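Local coordinates for EvdO2 (Micromonospora carbonacea, PDB 4XAB), which probably acts as an oxygenase of the phytanoyl-CoA dioxygenase family in orthosomycin biosynthesis, a pathway in which such enzymes carry out oxidative cyclizations, at residues P69-P73 / P119-G123; G143-T149 / G205-F211; C159-P164 / S195-P200. All coordinates share one frame; numbering follows the deposited sequence. Where two conformers were deposited one is given.

Contact 1. Residues P69-P73 / P119-G123; sequences PPLLP and PPRYG
Leu-72 and Tyr-122 meet at the apolar centre, their side chains crossing at about a right angle. One methyl of the leucine does the touching: CD1 comes within 3.6 Å of CE2 on the tyrosine ring. Both side chains carry CG anti to the backbone N (chi1 -171° in Leu-72, -174° in Tyr-122), which in the tyrosine sends the ring across to the chain at 70-72. Beside them the rings of Pro-73 and Pro-119 meet through their CG and CD atoms, Pro-73 CD lying 3.6 Å from Pro-119 CD. Farther out, Pro-70 CB approaches the ring edge near its plane, 4.4 Å from Tyr-122 CE1. The polar edge is slight: Tyr-122 OH gives a weak hydrogen bond of 3.4 Å to Pro-70 O. With an alanine in place of Tyr-122, the Leu-72 methyl and Pro-70 would probably lose their apolar partner, Pro-70 O its weak donor, and the proline pair would carry most of what remains. The tyrosine closes a type II turn, Tyr-122 N bonding to Pro-119 O at 3.2 Å, and Arg-121 within that turn forms a salt bridge with Asp-223. The contact joins two loops at the ends of paired strands: the first leads into strand 74-76, the second follows strand 110-118. Leu-72 also packs on Ile-116 and Lys-118 of the latter, while Tyr-58 of strand 57-58 touches both Pro-73 and Pro-119.

Contact 2. Residues G143-T149 / G205-F211; sequences GLSIWTT and GAVVHDF
Two neighbouring antiparallel strands of the double-stranded beta-helix, 143-149 and 206-210, pair here close to the metal centre, their axes 4.6 Å apart. Ser-145 faces His-209 and Trp-147 faces Val-207 as hydrogen-bonded pairs; the straightest bond runs from Trp-147 N to Val-207 O (2.8 Å, 171° at the hydrogen). On the face of these four residues the Val-207 CG2 methyl lies 3.6 Å from Trp-147 CB, and Ser-145 CB sits over one face of the His-209 imidazole, 3.9 Å from NE2. Ser-145 OG reaches a water that donates to His-209 O. On the face of Leu-144, Ile-146 and Val-208, Ile-146 CG1 packs alongside Val-208 CG2 at 3.9 Å, and Ile-146 also packs on Cys-94 of helix 89-102. At the far end Gly-143 CA makes a CH-pi contact over the Phe-211 ring, 3.7 Å from its centroid, and Phe-211 N bonds to Gly-143 O. With chi1 at 59°, the His-209 ring rises between its own backbone N and carbonyl carbon, and both its nitrogens are engaged, ND1 by Tyr-162 OH and NE2 by OD2 of the nickel ligand Asp-131. Thus one face is mainly aliphatic in its middle, whereas the other presents an imidazole hydrogen-bonded through both nitrogens that probably helps orient a metal ligand.

Contact 3. Residues C159-P164 / S195-P200; sequences CLHYLP and SAVACP
Ala-198 CB lies over one face of the His-161 imidazole, offset toward its rim and 3.7 Å from ND1, a CH-pi contact between the residues of a non-hydrogen-bonded pair. On the side of Tyr-162 there is a sulfur-aromatic contact: Cys-199 SG meets the Tyr-162 ring at its edge and in its plane, 3.7 Å from CD1. In both partners the group stands anti to its own carbonyl carbon (chi1 -63° in Tyr-162, -70° in Cys-199), which lets ring and sulfur come together. In one of the two conformers of Val-197, its CG2 packs against Pro-164 CG at 3.6 Å, and at one end Leu-163 CD1 touches Ser-195 CB.

The backbones set this pairing. Tyr-162 and Val-197 exchange two bonds, Tyr-162 N to Val-197 O and Val-197 N to Tyr-162 O, each 2.9 Å long, and Cys-199 N adds a third to Leu-160 O at 3.0 Å. Beyond it the chains part enough to admit a water, which accepts from Leu-160 N and donates to Cys-199 O, 2.8 Å away. Cys-159 SG then rests against the Pro-200 ring, 4.2 Å from its CG.

Outside the pair, Phe-23 stacks on the Tyr-162 ring, and the hydroxyl has its partner in strand 206-210, so the ring is held at both face and tip. The His-161 ring is met edge-to-face by Tyr-216. Strand 160-162 is the middle of three, with 197-198 on one flank and 215-217, which carries the nickel ligand His-215, on the other. Such a small sheet, packed against the larger one with the metal close by, is consistent with the double-stranded beta-helix of the cupin clan.

In the fold
Contact 2 is the buried one, its centre about 6 Å from that of the chain; contacts 1 and 3 are both partly buried, contact 1 farthest out, its centre about 16 Å from that of the chain. Contacts 2 and 3 both pair antiparallel strands, one in the large sheet and one in the small, and they touch: Val-207 packs on Leu-160, Tyr-162 and Cys-199, and the His-209 to Tyr-162 hydrogen bond joins the two sheets. Contact 1 touches neither and joins irregular loops. Backbone hydrogen bonds run through the strand pairs of contacts 2 and 3, whereas contact 1 has just one weak bond across it and rests mainly on carbon packing.

Contact 1. Residues P69-P73 / P119-G123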
loop_
_atom_site.group_PDB
_atom_site.type_symbol
_atom_site.label_atom_id
_atom_site.label_comp_id
_atom_site.label_asym_id
_atom_site.label_seq_id
_atom_site.Cartn_x
_atom_site.Cartn_y
_atom_site.Cartn_z
ATOM N N PRO A 69 -12.244 3.488 -17.962
ATOM C CA PRO A 69 -12.748 3.167 -16.622
ATOM C C PRO A 69 -12.031 3.975 -15.540
ATOM O O PRO A 69 -10.863 4.317 -15.707
ATOM C CB PRO A 69 -12.451 1.670 -16.485
ATOM C CG PRO A 69 -12.431 1.159 -17.894
ATOM C CD PRO A 69 -11.864 2.281 -18.720
ATOM N N PRO A 70 -12.730 4.298 -14.447
ATOM C CA PRO A 70 -12.124 5.114 -13.389
ATOM C C PRO A 70 -10.921 4.444 -12.736
ATOM O O PRO A 70 -10.848 3.217 -12.640
ATOM C CB PRO A 70 -13.264 5.297 -12.379
ATOM C CG PRO A 70 -14.248 4.230 -12.700
ATOM C CD PRO A 70 -14.142 4.000 -14.175
ATOM N N LEU A 71 -9.970 5.266 -12.316
ATOM C CA LEU A 71 -8.809 4.784 -11.591
ATOM C C LEU A 71 -8.984 5.090 -10.126
ATOM O O LEU A 71 -9.661 6.046 -9.762
ATOM C CB LEU A 71 -7.528 5.442 -12.093
ATOM C CG LEU A 71 -7.137 5.293 -13.555
ATOM C CD1 LEU A 71 -5.836 6.040 -13.795
ATOM C CD2 LEU A 71 -6.998 3.828 -13.928
ATOM N N LEU A 72 -8.356 4.282 -9.286
ATOM C CA LEU A 72 -8.343 4.551 -7.861
ATOM C C LEU A 72 -7.633 5.875 -7.618
ATOM O O LEU A 72 -6.493 6.040 -8.032
ATOM C CB LEU A 72 -7.636 3.417 -7.122
ATOM C CG LEU A 72 -7.702 3.405 -5.604
ATOM C CD1 LEU A 72 -9.146 3.287 -5.166
ATOM C CD2 LEU A 72 -6.868 2.245 -5.082
ATOM N N PRO A 73 -8.307 6.831 -6.967
ATOM C CA PRO A 73 -7.645 8.107 -6.676
ATOM C C PRO A 73 -6.381 7.915 -5.847
ATOM O O PRO A 73 -6.426 7.339 -4.758
ATOM C CB PRO A 73 -8.709 8.881 -5.883
ATOM C CG PRO A 73 -9.991 8.301 -6.344
ATOM C CD PRO A 73 -9.726 6.846 -6.564
ATOM N N PRO A 119 -13.010 6.177 -2.965
ATOM C CA PRO A 119 -14.276 6.909 -2.903
ATOM C C PRO A 119 -15.397 6.031 -2.372
ATOM O O PRO A 119 -15.298 4.809 -2.466
ATOM C CB PRO A 119 -14.538 7.297 -4.366
ATOM C CG PRO A 119 -13.236 7.147 -5.052
ATOM C CD PRO A 119 -12.479 6.092 -4.334
ATOM N N PRO A 120 -16.454 6.643 -1.819
ATOM C CA PRO A 120 -17.649 5.876 -1.463
ATOM C C PRO A 120 -18.173 5.114 -2.671
ATOM O O PRO A 120 -18.154 5.651 -3.781
ATOM C CB PRO A 120 -18.658 6.950 -1.024
ATOM C CG PRO A 120 -17.844 8.164 -0.733
ATOM C CD PRO A 120 -16.646 8.093 -1.632
ATOM N N ARG A 121 -18.594 3.875 -2.453
ATOM C CA ARG A 121 -19.188 3.034 -3.489
ATOM C C ARG A 121 -18.258 2.776 -4.659
ATOM O O ARG A 121 -18.708 2.417 -5.744
ATOM C CB ARG A 121 -20.492 3.654 -3.980
ATOM C CG ARG A 121 -21.533 3.735 -2.884
ATOM C CD ARG A 121 -21.811 2.356 -2.322
ATOM N NE ARG A 121 -22.824 2.375 -1.270
ATOM C CZ ARG A 121 -23.344 1.280 -0.728
ATOM N NH1 ARG A 121 -22.944 0.083 -1.144
ATOM N NH2 ARG A 121 -24.263 1.377 0.222
ATOM N N TYR A 122 -16.957 2.933 -4.435
ATOM C CA TYR A 122 -15.988 2.612 -5.467
ATOM C C TYR A 122 -16.002 1.108 -5.691
ATOM O O TYR A 122 -15.601 0.347 -4.816
ATOM C CB TYR A 122 -14.591 3.093 -5.077
ATOM C CG TYR A 122 -13.588 2.908 -6.194
ATOM C CD1 TYR A 122 -13.643 3.702 -7.334
ATOM C CD2 TYR A 122 -12.616 1.920 -6.129
ATOM C CE1 TYR A 122 -12.746 3.531 -8.368
ATOM C CE2 TYR A 122 -11.717 1.741 -7.163
ATOM C CZ TYR A 122 -11.788 2.553 -8.275
ATOM O OH TYR A 122 -10.893 2.383 -9.306
ATOM N N GLY A 123 -16.459 0.687 -6.869
ATOM C CA GLY A 123 -16.769 -0.714 -7.108
ATOM C C GLY A 123 -15.680 -1.606 -7.673
ATOM O O GLY A 123 -15.854 -2.827 -7.735
#

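Contact 2. Residues G143-T149 / G205-F211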
loop_
_atom_site.group_PDB
_atom_site.type_symbol
_atom_site.label_atom_id
_atom_site.label_comp_id
_atom_site.label_asym_id
_atom_site.label_seq_id
_atom_site.Cartn_x
_atom_site.Cartn_y
_atom_site.Cartn_z
ATOM N N GLY A 143 12.467 -5.179 0.673
ATOM C CA GLY A 143 11.650 -4.051 1.057
ATOM C C GLY A 143 10.278 -4.413 1.527
ATOM O O GLY A 143 9.857 -5.572 1.476
ATOM N N LEU A 144 9.561 -3.393 1.969
ATOM C CA LEU A 144 8.206 -3.608 2.437
ATOM C C LEU A 144 7.412 -2.318 2.335
ATOM O O LEU A 144 7.957 -1.238 2.045
ATOM C CB LEU A 144 8.216 -4.141 3.879
ATOM C CG LEU A 144 9.005 -3.391 4.968
ATOM C CD1 LEU A 144 8.358 -2.062 5.349
ATOM C CD2 LEU A 144 9.135 -4.255 6.222
ATOM N N SER A 145 6.119 -2.451 2.573
ATOM C CA SER A 145 5.185 -1.333 2.593
ATOM C C SER A 145 4.458 -1.302 3.930
ATOM O O SER A 145 4.087 -2.346 4.443
ATOM C CB SER A 145 4.149 -1.455 1.478
ATOM O OG SER A 145 4.777 -1.354 0.212
ATOM N N ILE A 146 4.249 -0.099 4.452
ATOM C CA ILE A 146 3.470 0.125 5.673
ATOM C C ILE A 146 2.270 0.986 5.296
ATOM O O ILE A 146 2.408 2.172 4.959
ATOM C CB ILE A 146 4.322 0.798 6.778
ATOM C CG1 ILE A 146 5.516 -0.081 7.135
ATOM C CG2 ILE A 146 3.500 1.005 8.030
ATOM C CD1 ILE A 146 6.530 0.580 8.086
ATOM N N TRP A 147 1.107 0.341 5.310
ATOM C CA TRP A 147 -0.178 0.873 4.878
ATOM C C TRP A 147 -0.929 1.340 6.117
ATOM O O TRP A 147 -1.486 0.511 6.823
ATOM C CB TRP A 147 -0.939 -0.248 4.146
ATOM C CG TRP A 147 -2.211 0.043 3.364
ATOM C CD1 TRP A 147 -2.308 0.349 2.027
ATOM C CD2 TRP A 147 -3.564 -0.076 3.842
ATOM N NE1 TRP A 147 -3.634 0.478 1.667
ATOM C CE2 TRP A 147 -4.421 0.221 2.758
ATOM C CE3 TRP A 147 -4.129 -0.384 5.083
ATOM C CZ2 TRP A 147 -5.819 0.221 2.881
ATOM C CZ3 TRP A 147 -5.526 -0.384 5.201
ATOM C CH2 TRP A 147 -6.346 -0.084 4.107
ATOM N N THR A 148 -0.909 2.642 6.400
ATOM C CA THR A 148 -1.575 3.174 7.600
ATOM C C THR A 148 -2.940 3.695 7.198
ATOM O O THR A 148 -3.038 4.532 6.297
ATOM C CB THR A 148 -0.780 4.323 8.255
ATOM O OG1 THR A 148 0.515 3.860 8.654
ATOM C CG2 THR A 148 -1.534 4.897 9.471
ATOM N N THR A 149 -3.995 3.219 7.847
ATOM C CA THR A 149 -5.325 3.663 7.448
ATOM C C THR A 149 -5.741 4.871 8.279
ATOM O O THR A 149 -5.391 4.979 9.455
ATOM C CB THR A 149 -6.363 2.531 7.574
ATOM O OG1 THR A 149 -7.617 2.966 7.046
ATOM C CG2 THR A 149 -6.539 2.082 9.040
ATOM N N GLY A 205 -4.387 2.199 12.550
ATOM C CA GLY A 205 -3.787 0.879 12.413
ATOM C C GLY A 205 -3.048 0.783 11.094
ATOM O O GLY A 205 -3.231 1.620 10.219
ATOM N N ALA A 206 -2.202 -0.229 10.960
ATOM C CA ALA A 206 -1.492 -0.431 9.696
ATOM C C ALA A 206 -1.307 -1.890 9.412
ATOM O O ALA A 206 -1.294 -2.724 10.317
ATOM C CB ALA A 206 -0.123 0.261 9.701
ATOM N N VAL A 207 -1.144 -2.200 8.129
ATOM C CA VAL A 207 -0.658 -3.498 7.746
ATOM C C VAL A 207 0.685 -3.275 7.072
ATOM O O VAL A 207 0.927 -2.237 6.427
ATOM C CB VAL A 207 -1.631 -4.254 6.807
ATOM C CG1 VAL A 207 -2.858 -4.707 7.581
ATOM C CG2 VAL A 207 -2.035 -3.378 5.652
ATOM N N VAL A 208 1.563 -4.231 7.298
ATOM C CA VAL A 208 2.913 -4.209 6.728
ATOM C C VAL A 208 3.086 -5.438 5.844
ATOM O O VAL A 208 2.783 -6.535 6.283
ATOM C CB VAL A 208 3.968 -4.222 7.844
ATOM C CG1 VAL A 208 5.374 -4.095 7.261
ATOM C CG2 VAL A 208 3.676 -3.102 8.862
ATOM N N HIS A 209 3.572 -5.289 4.609
ATOM C CA HIS A 209 3.822 -6.491 3.812
ATOM C C HIS A 209 5.061 -6.393 2.951
ATOM O O HIS A 209 5.433 -5.323 2.458
ATOM C CB HIS A 209 2.625 -6.858 2.907
ATOM C CG HIS A 209 2.233 -5.796 1.926
ATOM N ND1 HIS A 209 1.242 -4.873 2.189
ATOM C CD2 HIS A 209 2.668 -5.535 0.668
ATOM C CE1 HIS A 209 1.104 -4.073 1.147
ATOM N NE2 HIS A 209 1.949 -4.458 0.208
ATOM N N ASP A 210 5.668 -7.554 2.778
ATOM C CA ASP A 210 6.852 -7.726 1.935
ATOM C C ASP A 210 6.554 -7.428 0.459
ATOM O O ASP A 210 5.424 -7.573 0.004
ATOM C CB ASP A 210 7.380 -9.153 2.094
ATOM C CG ASP A 210 8.704 -9.375 1.381
ATOM O OD1 ASP A 210 8.716 -9.862 0.225
ATOM O OD2 ASP A 210 9.738 -9.049 1.982
ATOM N N PHE A 211 7.574 -7.015 -0.286
ATOM C CA PHE A 211 7.424 -6.775 -1.713
ATOM C C PHE A 211 6.875 -7.989 -2.469
ATOM O O PHE A 211 6.308 -7.838 -3.560
ATOM C CB PHE A 211 8.773 -6.369 -2.323
ATOM C CG PHE A 211 9.138 -4.926 -2.111
ATOM C CD1 PHE A 211 8.241 -4.035 -1.553
ATOM C CD2 PHE A 211 10.395 -4.466 -2.479
ATOM C CE1 PHE A 211 8.586 -2.701 -1.368
ATOM C CE2 PHE A 211 10.738 -3.135 -2.306
ATOM C CZ PHE A 211 9.832 -2.255 -1.744
HETATM O O HOH W 1 11.498 -7.924 0.029
HETATM O O HOH W 2 5.285 -4.027 -0.275
#

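Contact 3. Residues C159-P164 / S195-P200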
loop_
_atom_site.group_PDB
_atom_site.type_symbol
_atom_site.label_atom_id
_atom_site.label_comp_id
_atom_site.label_asym_id
_atom_site.label_seq_id
_atom_site.Cartn_x
_atom_site.Cartn_y
_atom_site.Cartn_z
ATOM N N CYS A 159 -10.487 -3.296 2.763
ATOM C CA CYS A 159 -9.233 -3.593 3.450
ATOM C C CYS A 159 -8.416 -4.578 2.614
ATOM O O CYS A 159 -8.917 -5.150 1.649
ATOM C CB CYS A 159 -9.493 -4.157 4.851
ATOM S SG CYS A 159 -10.092 -5.846 4.878
ATOM N N LEU A 160 -7.148 -4.755 2.972
ATOM C CA LEU A 160 -6.263 -5.666 2.256
ATOM C C LEU A 160 -6.468 -7.106 2.698
ATOM O O LEU A 160 -6.807 -7.378 3.848
ATOM C CB LEU A 160 -4.792 -5.273 2.474
ATOM C CG LEU A 160 -4.441 -3.877 1.947
ATOM C CD1 LEU A 160 -2.953 -3.584 2.041
ATOM C CD2 LEU A 160 -4.917 -3.730 0.525
ATOM N N HIS A 161 -6.236 -8.010 1.758
ATOM C CA HIS A 161 -6.214 -9.441 1.985
ATOM C C HIS A 161 -4.862 -9.939 1.510
ATOM O O HIS A 161 -4.358 -9.455 0.498
ATOM C CB HIS A 161 -7.309 -10.164 1.196
ATOM C CG HIS A 161 -8.695 -9.647 1.438
ATOM N ND1 HIS A 161 -9.743 -10.473 1.784
ATOM C CD2 HIS A 161 -9.222 -8.405 1.309
ATOM C CE1 HIS A 161 -10.849 -9.757 1.893
ATOM N NE2 HIS A 161 -10.560 -8.498 1.613
ATOM N N TYR A 162 -4.306 -10.926 2.196
ATOM C CA TYR A 162 -3.003 -11.480 1.825
ATOM C C TYR A 162 -3.009 -12.978 1.580
ATOM O O TYR A 162 -3.860 -13.696 2.096
ATOM C CB TYR A 162 -1.984 -11.201 2.929
ATOM C CG TYR A 162 -1.710 -9.751 3.155
ATOM C CD1 TYR A 162 -2.226 -9.096 4.261
ATOM C CD2 TYR A 162 -0.919 -9.039 2.280
ATOM C CE1 TYR A 162 -1.952 -7.773 4.488
ATOM C CE2 TYR A 162 -0.656 -7.721 2.481
ATOM C CZ TYR A 162 -1.178 -7.081 3.591
ATOM O OH TYR A 162 -0.896 -5.750 3.802
ATOM N N LEU A 163 -2.026 -13.451 0.810
ATOM C CA LEU A 163 -1.747 -14.882 0.727
ATOM C C LEU A 163 -0.587 -15.211 1.654
ATOM O O LEU A 163 0.563 -14.946 1.309
ATOM C CB LEU A 163 -1.397 -15.306 -0.707
ATOM C CG LEU A 163 -1.179 -16.816 -0.815
ATOM C CD1 LEU A 163 -2.511 -17.529 -0.744
ATOM C CD2 LEU A 163 -0.427 -17.193 -2.093
ATOM N N PRO A 164 -0.879 -15.773 2.841
ATOM C CA PRO A 164 0.186 -16.043 3.813
ATOM C C PRO A 164 1.274 -16.934 3.237
ATOM O O PRO A 164 0.965 -17.969 2.638
ATOM C CB PRO A 164 -0.542 -16.759 4.955
ATOM C CG PRO A 164 -1.979 -16.329 4.828
ATOM C CD PRO A 164 -2.205 -16.194 3.340
ATOM N N SER A 195 -7.479 -19.269 0.271
ATOM C CA SER A 195 -6.271 -19.264 1.094
ATOM C C SER A 195 -5.992 -17.875 1.669
ATOM O O SER A 195 -5.108 -17.707 2.503
ATOM C CB SER A 195 -5.073 -19.740 0.281
ATOM O OG SER A 195 -5.342 -20.987 -0.332
ATOM N N ALA A 196 -6.769 -16.890 1.241
ATOM C CA ALA A 196 -6.534 -15.508 1.650
ATOM C C ALA A 196 -6.922 -15.238 3.099
ATOM O O ALA A 196 -7.824 -15.874 3.669
ATOM C CB ALA A 196 -7.291 -14.544 0.733
ATOM N N VAL A 197 -6.241 -14.263 3.683
ATOM C CA VAL A 197 -6.539 -13.802 5.027
ATOM C C VAL A 197 -6.768 -12.292 4.997
ATOM O O VAL A 197 -5.952 -11.562 4.453
ATOM C CB VAL A 197 -5.388 -14.170 5.999
ATOM C CG1 VAL A 197 -5.629 -13.540 7.343
ATOM C CG2 VAL A 197 -5.280 -15.692 6.132
ATOM N N ALA A 198 -7.879 -11.820 5.568
ATOM C CA ALA A 198 -8.186 -10.389 5.525
ATOM C C ALA A 198 -7.640 -9.682 6.746
ATOM O O ALA A 198 -7.569 -10.273 7.819
ATOM C CB ALA A 198 -9.707 -10.155 5.420
ATOM N N CYS A 199 -7.300 -8.407 6.575
ATOM C CA CYS A 199 -6.705 -7.607 7.638
ATOM C C CYS A 199 -7.472 -6.321 7.911
ATOM O O CYS A 199 -7.012 -5.228 7.562
ATOM C CB CYS A 199 -5.250 -7.279 7.287
ATOM S SG CYS A 199 -4.208 -8.740 7.370
ATOM N N PRO A 200 -8.643 -6.439 8.556
ATOM C CA PRO A 200 -9.336 -5.207 8.938
ATOM C C PRO A 200 -8.532 -4.420 9.973
ATOM O O PRO A 200 -7.722 -4.999 10.703
ATOM C CB PRO A 200 -10.656 -5.717 9.516
ATOM C CG PRO A 200 -10.864 -7.052 8.856
ATOM C CD PRO A 200 -9.469 -7.630 8.816
HETATM O O HOH W 3 -6.103 -3.671 5.465
#